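Local atomic coordinates of cytochrome P450 (Bacillus megaterium, PDB entry 5L91), a protein that binds haem, probably acts as a cytochrome P450 monooxygenase, and in this crystal holds corticosterone. Residues N100-P105 and D211-V216; D149-P154 and T196-I201; H293-E298 and G310-P315. All coordinates share one frame; numbering follows the deposited sequence.

Interaction 1: N100-P105 and D211-V216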
loop_
_atom_site.group_PDB
_atom_site.type_symbol
_atom_site.label_atom_id
_atom_site.label_comp_id
_atom_site.label_asym_id
_atom_site.label_seq_id
_atom_site.Cartn_x
_atom_site.Cartn_y
_atom_site.Cartn_z
ATOM N N ASN A 100 9.269 -15.034 -1.429
ATOM C CA ASN A 100 10.104 -14.419 -0.402
ATOM C C ASN A 100 11.557 -14.339 -0.852
ATOM O O ASN A 100 12.310 -13.480 -0.381
ATOM C CB ASN A 100 10.026 -15.220 0.887
ATOM C CG ASN A 100 8.855 -14.832 1.765
ATOM O OD1 ASN A 100 8.182 -13.826 1.557
ATOM N ND2 ASN A 100 8.619 -15.647 2.779
ATOM N N LYS A 101 11.978 -15.242 -1.744
ATOM C CA LYS A 101 13.387 -15.313 -2.119
ATOM C C LYS A 101 13.809 -14.094 -2.918
ATOM O O LYS A 101 15.006 -13.796 -3.008
ATOM C CB LYS A 101 13.649 -16.616 -2.881
ATOM C CG LYS A 101 13.460 -17.861 -2.002
ATOM C CD LYS A 101 13.454 -19.159 -2.814
ATOM C CE LYS A 101 13.201 -20.415 -1.954
ATOM N NZ LYS A 101 14.302 -20.740 -0.991
ATOM N N ALA A 102 12.850 -13.342 -3.425
ATOM C CA ALA A 102 13.159 -12.118 -4.128
ATOM C C ALA A 102 13.133 -10.886 -3.230
ATOM O O ALA A 102 13.474 -9.795 -3.686
ATOM C CB ALA A 102 12.169 -11.935 -5.267
ATOM N N PHE A 103 12.682 -11.006 -1.989
ATOM C CA PHE A 103 12.593 -9.837 -1.127
ATOM C C PHE A 103 13.499 -10.056 0.083
ATOM O O PHE A 103 13.011 -10.293 1.184
ATOM C CB PHE A 103 11.134 -9.578 -0.728
ATOM C CG PHE A 103 10.283 -9.091 -1.882
ATOM C CD1 PHE A 103 9.788 -9.995 -2.832
ATOM C CD2 PHE A 103 10.044 -7.743 -2.063
ATOM C CE1 PHE A 103 9.051 -9.555 -3.913
ATOM C CE2 PHE A 103 9.305 -7.286 -3.147
ATOM C CZ PHE A 103 8.807 -8.201 -4.082
ATOM N N THR A 104 14.787 -10.146 -0.150
ATOM C CA THR A 104 15.815 -10.288 0.876
ATOM C C THR A 104 16.503 -8.966 1.146
ATOM O O THR A 104 16.481 -8.065 0.310
ATOM C CB THR A 104 16.872 -11.302 0.447
ATOM O OG1 THR A 104 17.634 -10.766 -0.637
ATOM C CG2 THR A 104 16.233 -12.600 0.011
ATOM N N PRO A 105 17.177 -8.820 2.299
ATOM C CA PRO A 105 18.049 -7.653 2.472
ATOM C C PRO A 105 19.183 -7.625 1.457
ATOM O O PRO A 105 19.651 -6.540 1.100
ATOM C CB PRO A 105 18.579 -7.811 3.909
ATOM C CG PRO A 105 17.539 -8.587 4.593
ATOM C CD PRO A 105 17.047 -9.574 3.550
ATOM N N ASP A 211 19.375 -9.177 -13.182
ATOM C CA ASP A 211 19.388 -8.885 -11.762
ATOM C C ASP A 211 18.048 -8.210 -11.493
ATOM O O ASP A 211 17.909 -6.982 -11.546
ATOM C CB ASP A 211 20.571 -7.987 -11.450
ATOM C CG ASP A 211 20.728 -7.728 -10.019
ATOM O OD1 ASP A 211 20.367 -8.630 -9.233
ATOM O OD2 ASP A 211 21.205 -6.614 -9.687
ATOM N N ASP A 212 17.024 -9.038 -11.322
ATOM C CA ASP A 212 15.666 -8.523 -11.260
ATOM C C ASP A 212 14.766 -9.605 -10.690
ATOM O O ASP A 212 15.109 -10.793 -10.687
ATOM C CB ASP A 212 15.157 -8.027 -12.634
ATOM C CG ASP A 212 15.372 -9.046 -13.774
ATOM O OD1 ASP A 212 14.735 -10.113 -13.771
ATOM O OD2 ASP A 212 16.156 -8.749 -14.681
ATOM N N ILE A 213 13.622 -9.158 -10.162
ATOM C CA ILE A 213 12.709 -10.034 -9.428
ATOM C C ILE A 213 12.247 -11.192 -10.301
ATOM O O ILE A 213 12.169 -12.342 -9.850
ATOM C CB ILE A 213 11.508 -9.217 -8.912
ATOM C CG1 ILE A 213 11.968 -8.257 -7.817
ATOM C CG2 ILE A 213 10.404 -10.156 -8.377
ATOM C CD1 ILE A 213 10.889 -7.285 -7.350
ATOM N N ILE A 214 11.909 -10.909 -11.554
ATOM C CA ILE A 214 11.427 -11.969 -12.441
ATOM C C ILE A 214 12.499 -13.030 -12.644
ATOM O O ILE A 214 12.230 -14.237 -12.582
ATOM C CB ILE A 214 10.928 -11.340 -13.759
ATOM C CG1 ILE A 214 9.619 -10.628 -13.455
ATOM C CG2 ILE A 214 10.723 -12.350 -14.846
ATOM C CD1 ILE A 214 9.060 -9.837 -14.580
ATOM N N SER A 215 13.732 -12.611 -12.866
ATOM C CA SER A 215 14.801 -13.586 -13.019
ATOM C C SER A 215 14.953 -14.417 -11.744
ATOM O O SER A 215 14.942 -15.654 -11.781
ATOM C CB SER A 215 16.089 -12.852 -13.370
ATOM O OG SER A 215 15.951 -12.255 -14.648
ATOM N N VAL A 216 15.023 -13.751 -10.590
ATOM C CA VAL A 216 15.112 -14.483 -9.320
ATOM C C VAL A 216 13.979 -15.497 -9.183
ATOM O O VAL A 216 14.198 -16.641 -8.764
ATOM C CB VAL A 216 15.119 -13.505 -8.143
ATOM C CG1 VAL A 216 14.990 -14.240 -6.836
ATOM C CG2 VAL A 216 16.379 -12.701 -8.157
#
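Ala102 turns its methyl group toward the start of helix 213-219 and meets two side chains there. Its CB lies 4.0 Å from Ile213 CG2, and the same carbon touches Val216 CG1, so the methyl sits against residues one turn apart on the helix. The two branches of Ile213 divide the work: CG2 takes the alanine, while the longer arm, with CG1 beside the backbone N (chi1 -69°) and then extended, carries CD1 to 4.0 Å from Phe103 CZ. Ring and isoleucine chain cross obliquely. Val216 has CG1 anti to its backbone N (chi1 171°), which brings that methyl to 3.9 Å from Lys101 O as well as against the alanine. Contact between the segments is apolar, without a hydrogen bond; the lysine's ammonium leads away to a salt bridge with Glu222.

The helix that presents these side chains is capped by Asp212. Its OD1 accepts from Ser215 N at 2.8 Å, nearly along the C-O axis, and from Ser215 OG, so one carboxylate oxygen is gripped twice, while OD2 pairs with Lys205.

Residues 100-105 link helix 91-99 to helix 105-125. The side chain of Phe103 comes within about 4 Å of the haem at the nearest atoms and packs on Phe235 and Leu239 of helix 229-260; Ile213 also leans on Ile150 and Leu151 of helix 141-151, and Ile214 packs against helix 177-207.

Interaction 2: D149-P154 and T196-I201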
loop_
_atom_site.group_PDB
_atom_site.type_symbol
_atom_site.label_atom_id
_atom_site.label_comp_id
_atom_site.label_asym_id
_atom_site.label_seq_id
_atom_site.Cartn_x
_atom_site.Cartn_y
_atom_site.Cartn_z
ATOM N N ASP A 149 11.586 -1.007 -12.525
ATOM C CA ASP A 149 13.024 -1.255 -12.582
ATOM C C ASP A 149 13.381 -2.568 -11.901
ATOM O O ASP A 149 14.023 -3.438 -12.502
ATOM C CB ASP A 149 13.742 -0.055 -11.938
ATOM C CG ASP A 149 15.260 -0.114 -12.046
ATOM O OD1 ASP A 149 15.863 -1.191 -11.888
ATOM O OD2 ASP A 149 15.858 0.958 -12.201
ATOM N N ILE A 150 12.975 -2.749 -10.641
ATOM C CA ILE A 150 13.429 -3.949 -9.951
ATOM C C ILE A 150 12.754 -5.209 -10.449
ATOM O O ILE A 150 13.333 -6.299 -10.324
ATOM C CB ILE A 150 13.274 -3.831 -8.424
ATOM C CG1 ILE A 150 11.796 -3.768 -8.020
ATOM C CG2 ILE A 150 14.043 -2.630 -7.942
ATOM C CD1 ILE A 150 11.617 -3.644 -6.502
ATOM N N LEU A 151 11.548 -5.109 -11.008
ATOM C CA LEU A 151 10.942 -6.275 -11.637
ATOM C C LEU A 151 11.727 -6.773 -12.849
ATOM O O LEU A 151 11.701 -7.977 -13.140
ATOM C CB LEU A 151 9.528 -5.953 -12.111
ATOM C CG LEU A 151 8.404 -6.145 -11.138
ATOM C CD1 LEU A 151 7.187 -5.560 -11.731
ATOM C CD2 LEU A 151 8.217 -7.635 -10.866
ATOM N N GLY A 152 12.374 -5.880 -13.581
ATOM C CA GLY A 152 13.066 -6.223 -14.827
ATOM C C GLY A 152 12.454 -5.592 -16.077
ATOM O O GLY A 152 12.846 -5.938 -17.197
ATOM N N VAL A 153 11.540 -4.653 -15.914
ATOM C CA VAL A 153 10.961 -3.922 -17.022
ATOM C C VAL A 153 12.068 -3.063 -17.606
ATOM O O VAL A 153 12.630 -2.247 -16.874
ATOM C CB VAL A 153 9.780 -3.063 -16.569
ATOM C CG1 VAL A 153 9.230 -2.281 -17.746
ATOM C CG2 VAL A 153 8.710 -3.952 -15.938
ATOM N N PRO A 154 12.421 -3.181 -18.889
ATOM C CA PRO A 154 13.489 -2.327 -19.399
ATOM C C PRO A 154 13.016 -0.894 -19.477
ATOM O O PRO A 154 11.840 -0.606 -19.694
ATOM C CB PRO A 154 13.808 -2.900 -20.774
ATOM C CG PRO A 154 12.544 -3.581 -21.208
ATOM C CD PRO A 154 11.866 -4.062 -19.926
ATOM N N THR A 196 0.180 -10.167 -21.006
ATOM C CA THR A 196 0.911 -10.463 -22.234
ATOM C C THR A 196 2.301 -9.897 -22.135
ATOM O O THR A 196 3.281 -10.557 -22.494
ATOM C CB THR A 196 0.206 -9.889 -23.466
ATOM O OG1 THR A 196 -1.084 -10.492 -23.619
ATOM C CG2 THR A 196 1.068 -10.146 -24.770
ATOM N N TYR A 197 2.399 -8.666 -21.641
ATOM C CA TYR A 197 3.699 -8.060 -21.448
ATOM C C TYR A 197 4.590 -8.947 -20.572
ATOM O O TYR A 197 5.735 -9.241 -20.934
ATOM C CB TYR A 197 3.544 -6.654 -20.860
ATOM C CG TYR A 197 4.879 -5.971 -20.755
ATOM C CD1 TYR A 197 5.458 -5.354 -21.865
ATOM C CD2 TYR A 197 5.580 -5.977 -19.560
ATOM C CE1 TYR A 197 6.685 -4.769 -21.772
ATOM C CE2 TYR A 197 6.801 -5.409 -19.464
ATOM C CZ TYR A 197 7.358 -4.814 -20.556
ATOM O OH TYR A 197 8.582 -4.241 -20.424
ATOM N N PHE A 198 4.086 -9.412 -19.423
ATOM C CA PHE A 198 4.979 -10.148 -18.520
ATOM C C PHE A 198 5.302 -11.557 -19.011
ATOM O O PHE A 198 6.358 -12.091 -18.660
ATOM C CB PHE A 198 4.392 -10.201 -17.102
ATOM C CG PHE A 198 4.602 -8.954 -16.349
ATOM C CD1 PHE A 198 5.888 -8.449 -16.179
ATOM C CD2 PHE A 198 3.537 -8.253 -15.846
ATOM C CE1 PHE A 198 6.109 -7.267 -15.504
ATOM C CE2 PHE A 198 3.760 -7.076 -15.147
ATOM C CZ PHE A 198 5.065 -6.576 -14.995
ATOM N N TYR A 199 4.409 -12.206 -19.764
ATOM C CA TYR A 199 4.796 -13.487 -20.371
ATOM C C TYR A 199 6.001 -13.299 -21.298
ATOM O O TYR A 199 6.932 -14.121 -21.309
ATOM C CB TYR A 199 3.609 -14.102 -21.119
ATOM C CG TYR A 199 2.616 -14.799 -20.213
ATOM C CD1 TYR A 199 2.993 -15.902 -19.481
ATOM C CD2 TYR A 199 1.319 -14.321 -20.056
ATOM C CE1 TYR A 199 2.113 -16.552 -18.652
ATOM C CE2 TYR A 199 0.434 -14.972 -19.216
ATOM C CZ TYR A 199 0.855 -16.076 -18.513
ATOM O OH TYR A 199 -0.003 -16.735 -17.670
ATOM N N ARG A 200 6.026 -12.182 -22.022
ATOM C CA ARG A 200 7.160 -11.840 -22.887
ATOM C C ARG A 200 8.432 -11.625 -22.083
ATOM O O ARG A 200 9.477 -12.215 -22.391
ATOM C CB ARG A 200 6.841 -10.569 -23.643
ATOM C CG ARG A 200 6.754 -10.644 -25.142
ATOM C CD ARG A 200 6.518 -9.203 -25.596
ATOM N NE ARG A 200 5.191 -9.066 -26.139
ATOM C CZ ARG A 200 4.473 -7.955 -26.105
ATOM N NH1 ARG A 200 4.932 -6.852 -25.538
ATOM N NH2 ARG A 200 3.286 -7.973 -26.670
ATOM N N ILE A 201 8.372 -10.742 -21.060
ATOM C CA ILE A 201 9.536 -10.506 -20.210
ATOM C C ILE A 201 10.058 -11.822 -19.681
ATOM O O ILE A 201 11.273 -12.057 -19.655
ATOM C CB ILE A 201 9.209 -9.536 -19.053
ATOM C CG1 ILE A 201 8.805 -8.160 -19.587
ATOM C CG2 ILE A 201 10.400 -9.406 -18.144
ATOM C CD1 ILE A 201 9.865 -7.456 -20.426
#
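Val153, Phe198 and Tyr197 bury the most surface where the end of helix 141-151 meets helix 177-207. The valine sends one methyl to each ring. CG1, anti to the backbone N (chi1 178°), comes to 3.4 Å from Tyr197 OH, and CG2 lies 4.2 Å from Phe198 CE1; both approaches are oblique to the rings. Phe198 also receives Leu151, whose CD1 stands 4.0 Å from Phe198 CZ, the two side chains crossing at about a right angle.

The loop that carries Val153 begins with a Schellman motif. Gly152, with a positive phi of 114°, ends the helix, its N bonded to Asp149 O, and the chain then turns toward the long helix. In P450 terms, the last turn of the E helix and the loop between the E and F helices pack here on the G helix.

Tyr197 reaches the loop because its ring leaves the helix anti to the backbone N (chi1 -176°). Its hydroxyl end is wedged against Pro154 as well, with OH 3.3 Å from Pro154 CD; the polar partner of that oxygen is Asp157, to which it is hydrogen-bonded. Trp164 meets the same ring. One turn along the helix from Tyr197, Ile201 ends against the proline ring, its CD1 lying 4.0 Å from Pro154 CD.

Interaction 3: H293-E298 and G310-P315. With C0R (corticosterone), chain F; HEM (protoporphyrin IX containing Fe), chain C.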
loop_
_atom_site.group_PDB
_atom_site.type_symbol
_atom_site.label_atom_id
_atom_site.label_comp_id
_atom_site.label_asym_id
_atom_site.label_seq_id
_atom_site.Cartn_x
_atom_site.Cartn_y
_atom_site.Cartn_z
ATOM N N HIS A 293 -10.093 -7.451 4.242
ATOM C CA HIS A 293 -11.278 -8.242 3.988
ATOM C C HIS A 293 -10.940 -9.687 4.262
ATOM O O HIS A 293 -9.856 -10.147 3.915
ATOM C CB HIS A 293 -11.804 -8.067 2.567
ATOM C CG HIS A 293 -12.945 -8.968 2.253
ATOM N ND1 HIS A 293 -12.791 -10.139 1.540
ATOM C CD2 HIS A 293 -14.254 -8.901 2.591
ATOM C CE1 HIS A 293 -13.964 -10.737 1.422
ATOM N NE2 HIS A 293 -14.866 -10.009 2.055
ATOM N N ARG A 294 -11.851 -10.374 4.948
ATOM C CA ARG A 294 -11.723 -11.799 5.226
ATOM C C ARG A 294 -13.096 -12.442 5.115
ATOM O O ARG A 294 -14.131 -11.766 5.173
ATOM C CB ARG A 294 -11.131 -12.078 6.610
ATOM C CG ARG A 294 -9.665 -11.661 6.773
ATOM C CD ARG A 294 -8.739 -12.579 6.015
ATOM N NE ARG A 294 -7.315 -12.362 6.258
ATOM C CZ ARG A 294 -6.566 -11.437 5.653
ATOM N NH1 ARG A 294 -7.088 -10.571 4.767
ATOM N NH2 ARG A 294 -5.290 -11.387 5.934
ATOM N N ILE A 295 -13.098 -13.759 4.923
ATOM C CA ILE A 295 -14.331 -14.539 4.922
ATOM C C ILE A 295 -14.243 -15.566 6.037
ATOM O O ILE A 295 -13.269 -16.298 6.127
ATOM C CB ILE A 295 -14.589 -15.228 3.564
ATOM C CG1 ILE A 295 -14.799 -14.185 2.463
ATOM C CG2 ILE A 295 -15.850 -16.151 3.660
ATOM C CD1 ILE A 295 -14.740 -14.806 1.034
ATOM N N VAL A 296 -15.265 -15.646 6.872
ATOM C CA VAL A 296 -15.237 -16.638 7.941
ATOM C C VAL A 296 -15.337 -18.036 7.348
ATOM O O VAL A 296 -16.250 -18.318 6.574
ATOM C CB VAL A 296 -16.385 -16.382 8.919
ATOM C CG1 VAL A 296 -16.324 -17.349 10.063
ATOM C CG2 VAL A 296 -16.331 -14.939 9.416
ATOM N N LYS A 297 -14.402 -18.920 7.720
ATOM C CA LYS A 297 -14.416 -20.322 7.312
ATOM C C LYS A 297 -15.275 -21.148 8.260
ATOM O O LYS A 297 -16.014 -22.030 7.820
ATOM C CB LYS A 297 -12.998 -20.941 7.327
ATOM C CG LYS A 297 -12.228 -21.090 5.988
ATOM C CD LYS A 297 -10.835 -21.765 6.198
ATOM C CE LYS A 297 -9.709 -21.132 5.314
ATOM N NZ LYS A 297 -8.260 -21.353 5.754
ATOM N N GLU A 298 -15.216 -20.852 9.562
ATOM C CA GLU A 298 -15.997 -21.557 10.566
ATOM C C GLU A 298 -16.604 -20.582 11.570
ATOM O O GLU A 298 -16.051 -19.511 11.838
ATOM C CB GLU A 298 -15.122 -22.600 11.276
ATOM C CG GLU A 298 -14.275 -22.056 12.388
ATOM C CD GLU A 298 -13.447 -23.135 13.048
ATOM O OE1 GLU A 298 -12.894 -23.975 12.290
ATOM O OE2 GLU A 298 -13.383 -23.153 14.308
ATOM N N GLY A 310 -18.892 -18.390 6.112
ATOM C CA GLY A 310 -19.315 -17.718 4.891
ATOM C C GLY A 310 -19.636 -16.250 5.057
ATOM O O GLY A 310 -19.853 -15.557 4.058
ATOM N N GLU A 311 -19.683 -15.741 6.280
ATOM C CA GLU A 311 -19.947 -14.332 6.441
ATOM C C GLU A 311 -18.645 -13.558 6.239
ATOM O O GLU A 311 -17.550 -14.055 6.498
ATOM C CB GLU A 311 -20.585 -14.083 7.810
ATOM C CG GLU A 311 -22.073 -14.553 7.886
ATOM C CD GLU A 311 -22.735 -14.319 9.252
ATOM O OE1 GLU A 311 -22.012 -14.313 10.278
ATOM O OE2 GLU A 311 -23.970 -14.159 9.305
ATOM N N HIS A 312 -18.779 -12.341 5.754
ATOM C CA HIS A 312 -17.646 -11.491 5.426
ATOM C C HIS A 312 -17.238 -10.622 6.618
ATOM O O HIS A 312 -18.096 -10.108 7.345
ATOM C CB HIS A 312 -18.034 -10.614 4.245
ATOM C CG HIS A 312 -18.035 -11.339 2.947
ATOM N ND1 HIS A 312 -17.815 -10.708 1.746
ATOM C CD2 HIS A 312 -18.168 -12.655 2.667
ATOM C CE1 HIS A 312 -17.851 -11.601 0.775
ATOM N NE2 HIS A 312 -18.053 -12.788 1.311
ATOM N N VAL A 313 -15.918 -10.455 6.801
ATOM C CA VAL A 313 -15.335 -9.678 7.899
ATOM C C VAL A 313 -14.431 -8.577 7.349
ATOM O O VAL A 313 -13.551 -8.848 6.541
ATOM C CB VAL A 313 -14.517 -10.565 8.853
ATOM C CG1 VAL A 313 -14.022 -9.736 10.064
ATOM C CG2 VAL A 313 -15.308 -11.720 9.299
ATOM N N VAL A 314 -14.583 -7.372 7.874
ATOM C CA VAL A 314 -13.739 -6.236 7.550
ATOM C C VAL A 314 -13.058 -5.752 8.835
ATOM O O VAL A 314 -13.622 -4.957 9.595
ATOM C CB VAL A 314 -14.547 -5.108 6.902
ATOM C CG1 VAL A 314 -13.671 -3.906 6.717
ATOM C CG2 VAL A 314 -15.145 -5.581 5.553
ATOM N N PRO A 315 -11.820 -6.178 9.084
ATOM C CA PRO A 315 -11.017 -5.615 10.191
ATOM C C PRO A 315 -10.405 -4.265 9.823
ATOM O O PRO A 315 -9.812 -4.107 8.748
ATOM C CB PRO A 315 -9.925 -6.666 10.397
ATOM C CG PRO A 315 -9.723 -7.248 9.068
ATOM C CD PRO A 315 -11.062 -7.178 8.317
HETATM C C1 C0R F . -11.054 -4.682 0.288
HETATM C C2 C0R F . -9.651 -4.942 0.813
HETATM C C3 C0R F . -9.174 -6.471 0.858
HETATM C C4 C0R F . -9.734 -7.413 -0.356
HETATM C C5 C0R F . -10.978 -6.864 -1.114
HETATM C C6 C0R F . -11.684 -7.668 -2.287
HETATM C C7 C0R F . -13.143 -8.116 -1.779
HETATM C C8 C0R F . -13.923 -6.900 -1.341
HETATM C C9 C0R F . -13.150 -5.883 -0.385
HETATM C C10 C0R F . -11.676 -5.528 -0.769
HETATM C C11 C0R F . -14.100 -4.623 -0.140
HETATM C C12 C0R F . -15.612 -5.068 0.339
HETATM C C13 C0R F . -16.264 -6.225 -0.429
HETATM C C14 C0R F . -15.201 -7.441 -0.691
HETATM C C15 C0R F . -15.870 -8.341 -1.393
HETATM C C16 C0R F . -17.304 -8.349 -0.662
HETATM C C17 C0R F . -17.227 -6.909 0.241
HETATM C C18 C0R F . -16.754 -5.665 -1.804
HETATM C C19 C0R F . -11.652 -4.759 -2.121
HETATM C C20 C0R F . -18.596 -6.209 0.375
HETATM C C21 C0R F . -18.755 -5.128 1.462
HETATM O O1 C0R F . -8.434 -6.953 1.716
HETATM O O2 C0R F . -14.144 -3.909 -1.247
HETATM O O3 C0R F . -19.514 -6.520 -0.375
HETATM O O4 C0R F . -19.764 -4.211 1.095
HETATM C CHA HEM C . 0.288 -7.550 1.760
HETATM C CHB HEM C . -0.047 -2.945 3.132
HETATM C CHC HEM C . 3.497 -1.651 0.141
HETATM C CHD HEM C . 3.274 -6.096 -1.707
HETATM C C1A HEM C . -0.074 -6.410 2.428
HETATM C C2A HEM C . -1.043 -6.335 3.493
HETATM C C3A HEM C . -1.139 -5.050 3.856
HETATM C C4A HEM C . -0.237 -4.287 3.026
HETATM C CMA HEM C . -2.052 -4.417 4.920
HETATM C CAA HEM C . -1.829 -7.535 4.037
HETATM C CBA HEM C . -3.047 -7.764 3.142
HETATM C CGA HEM C . -3.834 -8.960 3.666
HETATM O O1A HEM C . -3.505 -9.493 4.740
HETATM O O2A HEM C . -4.764 -9.440 2.990
HETATM C C1B HEM C . 0.920 -2.237 2.493
HETATM C C2B HEM C . 1.232 -0.870 2.793
HETATM C C3B HEM C . 2.185 -0.493 1.939
HETATM C C4B HEM C . 2.526 -1.636 1.130
HETATM C CMB HEM C . 0.510 -0.027 3.862
HETATM C CAB HEM C . 2.909 0.867 1.810
HETATM C CBB HEM C . 3.267 1.610 2.843
HETATM C C1C HEM C . 3.797 -2.752 -0.619
HETATM C C2C HEM C . 4.854 -2.889 -1.574
HETATM C C3C HEM C . 4.791 -4.144 -2.061
HETATM C C4C HEM C . 3.684 -4.811 -1.441
HETATM C CMC HEM C . 5.876 -1.779 -1.870
HETATM C CAC HEM C . 5.673 -4.817 -3.132
HETATM C CBC HEM C . 6.262 -4.079 -4.072
HETATM C C1D HEM C . 2.437 -6.851 -0.948
HETATM C C2D HEM C . 2.127 -8.227 -1.204
HETATM C C3D HEM C . 1.294 -8.640 -0.249
HETATM C C4D HEM C . 1.069 -7.525 0.635
HETATM C CMD HEM C . 2.679 -9.052 -2.399
HETATM C CAD HEM C . 0.644 -10.056 -0.085
HETATM C CBD HEM C . 1.402 -10.962 0.852
HETATM C CGD HEM C . 0.684 -12.258 1.072
HETATM O O1D HEM C . 1.414 -13.188 1.473
HETATM O O2D HEM C . -0.544 -12.381 0.807
HETATM N NA HEM C . 0.408 -5.138 2.181
HETATM N NB HEM C . 1.716 -2.692 1.470
HETATM N NC HEM C . 3.107 -3.931 -0.571
HETATM N ND HEM C . 1.786 -6.429 0.203
HETATM FE FE HEM C . 1.861 -4.573 0.903
HETATM O O HOH W 1 0.344 -4.011 -0.356
#
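Strand 294-296 pairs antiparallel with strand 312-315 in the mixed beta sheet of the P450 fold, beside a corticosterone and one haem propionate. Four backbone hydrogen bonds join the two segments. Arg294 and Val313 form a hydrogen-bonded pair, exchanging N-H and C=O in both directions; farther along, Val296 N gives a nearly straight bond to Glu311 O (174°), and Gly310 N reaches Val296 O. Gly310 and Glu311, set against the one residue Val296 with the glycine at positive phi, make a G1 beta bulge.

Aromatic contacts cover the side on which Ile295 and His312 project. The edge of His293 points at the face of His312 in an offset edge-to-face pair, centroids 4.7 Å apart and planes at 71°. Ile295 CG1 makes a CH-pi contact over the His312 ring, 4.0 Å from its centroid.

The steroid meets both histidines. Its C14 lies over one face of the His293 ring, 3.7 Å above the plane, and its C16 is at the edge of His312. With an alanine at His293, C14 of the steroid is likely to lose the ring it lies over, and His312 its edge-on neighbour.

On the side where Arg294 starts, Val296 meets Val313, their CG2 methyls 3.4 Å apart.

Arg294 makes the polar contact with the haem through hydrogen bonds, its chain bending at chi2 (-72°). NH1 binds both His293 O, from above the carbonyl plane, and propionate O2A. Arg294 NH2 donates to propionate O1A at 2.9 Å, the oxygen lying at the guanidinium edge.

Interactions 1 and 2 are neighbours in the helical part of the chain, their centres 13 Å apart, and their elements touch: Ile213 N probably bonds to Ile150 O at 2.9 Å, and helix 213-219 follows helix 177-207 in the chain after a short loop. Both depend on apolar side chains with no hydrogen bond between their segments, but interaction 2 is the buried one and interaction 1 only partly so. Interaction 3 stands apart, about 14 Å from interaction 1 and 22 Å from interaction 2 at the nearest atoms. It too is partly buried, yet its chemistry is that of a sheet, with backbone bonds, an edge-to-face histidine pair and an arginine on a propionate. Interactions 1 and 3 both approach the haem, through a phenyl ring and a charged group respectively.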